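Local coordinates for putative sugar ABC transport system, substrate-binding protein (Bordetella parapertussis, PDB 5IX8) that probably binds a sugar in the periplasm as the substrate-binding component of an ABC transport system, at residues A[47-55]-A[66-75]. Sequence-based numbering, arbitrary orientation.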
loop_
_atom_site.group_PDB
_atom_site.type_symbol
_atom_site.label_atom_id
_atom_site.label_comp_id
_atom_site.label_asym_id
_atom_site.label_seq_id
_atom_site.Cartn_x
_atom_site.Cartn_y
_atom_site.Cartn_z
ATOM N N GLU A 47 10.587 19.490 -8.906
ATOM C CA GLU A 47 9.732 19.414 -10.086
ATOM C C GLU A 47 9.288 17.975 -10.305
ATOM O O GLU A 47 10.124 17.064 -10.372
ATOM C CB GLU A 47 10.480 19.912 -11.318
ATOM C CG GLU A 47 9.655 19.912 -12.566
ATOM C CD GLU A 47 10.450 20.355 -13.778
ATOM O OE1 GLU A 47 11.584 20.841 -13.602
ATOM O OE2 GLU A 47 9.945 20.212 -14.910
ATOM N N VAL A 48 7.980 17.765 -10.405
ATOM C CA VAL A 48 7.425 16.473 -10.784
ATOM C C VAL A 48 7.111 16.563 -12.266
ATOM O O VAL A 48 6.194 17.283 -12.681
ATOM C CB VAL A 48 6.181 16.129 -9.965
ATOM C CG1 VAL A 48 5.606 14.741 -10.380
ATOM C CG2 VAL A 48 6.527 16.219 -8.464
ATOM N N VAL A 49 7.901 15.864 -13.074
ATOM C CA VAL A 49 7.768 16.016 -14.521
ATOM C C VAL A 49 6.576 15.235 -15.055
ATOM O O VAL A 49 5.901 15.669 -16.003
ATOM C CB VAL A 49 9.066 15.567 -15.200
ATOM C CG1 VAL A 49 8.914 15.588 -16.711
ATOM C CG2 VAL A 49 10.182 16.450 -14.736
ATOM N N GLN A 50 6.286 14.091 -14.460
ATOM C CA GLN A 50 5.222 13.255 -14.976
ATOM C C GLN A 50 4.795 12.306 -13.877
ATOM O O GLN A 50 5.642 11.822 -13.118
ATOM C CB GLN A 50 5.715 12.480 -16.200
ATOM C CG GLN A 50 4.643 11.747 -16.902
ATOM C CD GLN A 50 5.168 11.068 -18.135
ATOM O OE1 GLN A 50 5.535 9.901 -18.095
ATOM N NE2 GLN A 50 5.207 11.798 -19.247
ATOM N N VAL A 51 3.491 12.053 -13.798
ATOM C CA VAL A 51 2.940 10.930 -13.051
ATOM C C VAL A 51 2.262 10.017 -14.056
ATOM O O VAL A 51 1.392 10.463 -14.818
ATOM C CB VAL A 51 1.951 11.376 -11.975
ATOM C CG1 VAL A 51 1.432 10.161 -11.240
ATOM C CG2 VAL A 51 2.612 12.355 -11.013
ATOM N N ALA A 52 2.692 8.764 -14.102
ATOM C CA ALA A 52 2.169 7.800 -15.049
ATOM C C ALA A 52 1.612 6.606 -14.290
ATOM O O ALA A 52 1.951 6.390 -13.120
ATOM C CB ALA A 52 3.260 7.355 -16.013
ATOM N N VAL A 53 0.747 5.832 -14.959
ATOM C CA VAL A 53 0.178 4.628 -14.350
ATOM C C VAL A 53 0.399 3.427 -15.249
ATOM O O VAL A 53 0.301 3.518 -16.477
ATOM C CB VAL A 53 -1.328 4.746 -14.007
ATOM C CG1 VAL A 53 -1.566 5.881 -13.004
ATOM C CG2 VAL A 53 -2.210 4.895 -15.260
ATOM N N ALA A 54 0.705 2.296 -14.619
ATOM C CA ALA A 54 0.734 1.027 -15.345
ATOM C C ALA A 54 -0.627 0.710 -15.929
ATOM O O ALA A 54 -0.726 0.192 -17.047
ATOM C CB ALA A 54 1.162 -0.118 -14.415
ATOM N N GLY A 55 -1.680 0.948 -15.147
ATOM C CA GLY A 55 -3.059 0.741 -15.542
ATOM C C GLY A 55 -3.697 -0.437 -14.853
ATOM O O GLY A 55 -4.920 -0.437 -14.641
ATOM N N GLN A 66 7.482 3.550 -19.458
ATOM C CA GLN A 66 7.412 4.813 -18.731
ATOM C C GLN A 66 8.749 5.143 -18.088
ATOM O O GLN A 66 9.191 6.295 -18.124
ATOM C CB GLN A 66 6.302 4.760 -17.679
ATOM C CG GLN A 66 4.914 4.792 -18.335
ATOM C CD GLN A 66 3.839 4.244 -17.450
ATOM O OE1 GLN A 66 4.110 3.823 -16.317
ATOM N NE2 GLN A 66 2.595 4.236 -17.958
ATOM N N LEU A 67 9.399 4.154 -17.479
ATOM C CA LEU A 67 10.696 4.400 -16.860
ATOM C C LEU A 67 11.728 4.794 -17.913
ATOM O O LEU A 67 12.535 5.696 -17.698
ATOM C CB LEU A 67 11.139 3.152 -16.096
ATOM C CG LEU A 67 10.270 2.882 -14.855
ATOM C CD1 LEU A 67 10.407 1.428 -14.343
ATOM C CD2 LEU A 67 10.626 3.864 -13.743
ATOM N N GLN A 68 11.679 4.151 -19.082
ATOM C CA GLN A 68 12.568 4.538 -20.169
ATOM C C GLN A 68 12.328 5.970 -20.619
ATOM O O GLN A 68 13.285 6.708 -20.890
ATOM C CB GLN A 68 12.395 3.563 -21.326
ATOM C CG GLN A 68 13.049 2.235 -21.001
ATOM C CD GLN A 68 14.558 2.371 -20.975
ATOM O OE1 GLN A 68 15.145 3.110 -21.797
ATOM N NE2 GLN A 68 15.205 1.681 -20.021
ATOM N N SER A 69 11.069 6.402 -20.676
ATOM C CA SER A 69 10.810 7.776 -21.099
ATOM C C SER A 69 11.319 8.791 -20.078
ATOM O O SER A 69 11.642 9.935 -20.445
ATOM C CB SER A 69 9.323 7.986 -21.349
ATOM O OG SER A 69 8.630 8.019 -20.124
ATOM N N PHE A 70 11.399 8.406 -18.800
ATOM C CA PHE A 70 11.987 9.311 -17.812
ATOM C C PHE A 70 13.450 9.607 -18.135
ATOM O O PHE A 70 13.951 10.691 -17.815
ATOM C CB PHE A 70 11.883 8.719 -16.405
ATOM C CG PHE A 70 10.463 8.535 -15.891
ATOM C CD1 PHE A 70 9.362 9.104 -16.529
ATOM C CD2 PHE A 70 10.245 7.798 -14.731
ATOM C CE1 PHE A 70 8.074 8.922 -16.024
ATOM C CE2 PHE A 70 8.974 7.630 -14.217
ATOM C CZ PHE A 70 7.878 8.174 -14.877
ATOM N N LYS A 71 14.145 8.657 -18.761
ATOM C CA LYS A 71 15.529 8.870 -19.168
ATOM C C LYS A 71 15.640 10.047 -20.120
ATOM O O LYS A 71 16.522 10.901 -19.982
ATOM C CB LYS A 71 16.072 7.604 -19.834
ATOM C CG LYS A 71 17.334 7.049 -19.233
ATOM C CD LYS A 71 18.080 6.114 -20.206
ATOM C CE LYS A 71 17.413 4.773 -20.372
ATOM N NZ LYS A 71 18.265 3.817 -21.183
ATOM N N THR A 72 14.753 10.089 -21.112
ATOM C CA THR A 72 14.755 11.165 -22.081
ATOM C C THR A 72 14.314 12.480 -21.469
ATOM O O THR A 72 14.720 13.542 -21.945
ATOM C CB THR A 72 13.845 10.782 -23.238
ATOM O OG1 THR A 72 14.038 9.390 -23.528
ATOM C CG2 THR A 72 14.157 11.619 -24.448
ATOM N N LEU A 73 13.480 12.444 -20.427
ATOM C CA LEU A 73 13.016 13.679 -19.816
ATOM C C LEU A 73 14.015 14.247 -18.827
ATOM O O LEU A 73 13.776 15.320 -18.276
ATOM C CB LEU A 73 11.678 13.462 -19.113
ATOM C CG LEU A 73 10.533 13.098 -20.048
ATOM C CD1 LEU A 73 9.359 12.563 -19.265
ATOM C CD2 LEU A 73 10.120 14.289 -20.912
ATOM N N GLY A 74 15.119 13.555 -18.581
ATOM C CA GLY A 74 16.138 14.090 -17.696
ATOM C C GLY A 74 15.740 14.124 -16.238
ATOM O O GLY A 74 16.196 14.997 -15.487
ATOM N N VAL A 75 14.906 13.197 -15.806
ATOM C CA VAL A 75 14.617 13.143 -14.382
ATOM C C VAL A 75 15.876 12.744 -13.608
ATOM O O VAL A 75 16.807 12.136 -14.138
ATOM C CB VAL A 75 13.451 12.189 -14.087
ATOM C CG1 VAL A 75 12.250 12.496 -14.974
ATOM C CG2 VAL A 75 13.864 10.764 -14.211
#
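Gln66 and Val53 make the polar link between edge strand 47-53 and helix 60-73: Gln66 NE2 donates to Val53 O over 2.8 Å, nearly straight at 169°. Val53 O lies close to the plane of the Gln66 amide, yet the donor stands well above the carbonyl's own plane. Gln66 has CG anti to its carbonyl carbon and runs extended beyond it, which carries the amide across from the helix to the end of the strand. Its other end, OE1, is hydrogen-bonded to Thr21 of strand 17-22, so both ends of the amide are engaged, and the acceptor Val53 O requires NE2 on its side. The same amide lies against Ala52, whose CB sits 3.5 Å from Gln66 CD.

Midway along, Gln50 reaches from the strand toward the helix with an extended chain, and its OE1 meets the edge of the Phe70 ring, in the ring plane, 3.4 Å from CE1. Amide and ring planes are 62° apart. Gln66 O lies over one face of the ring, toward its rim; within the helix it accepts from both Ser69 OG (2.7 Å) and Phe70 N, the two donors coming from the same face of its plane.

Apolar packing closes the other end. Val49 CG1 touches Leu73 CD1 at 4.0 Å, and Val49 CB approaches Val75 CG1 just past the helix end, where Gly74, with positive phi, forms a Schellman motif.

Strand 47-53 and helix segment 66-73 run nearly antiparallel (155°), with a closest axis approach of 9.9 Å. Helix 60-73 is the connection of a βαβ crossover from strand 47-53 to strand 77-80, passing strand 17-22, which lies between them in the parallel sheet. Helix 28-43 packs on Val48 from the opposite face, and helix 89-97 flanks helix 60-73 through Leu67 and Gln68.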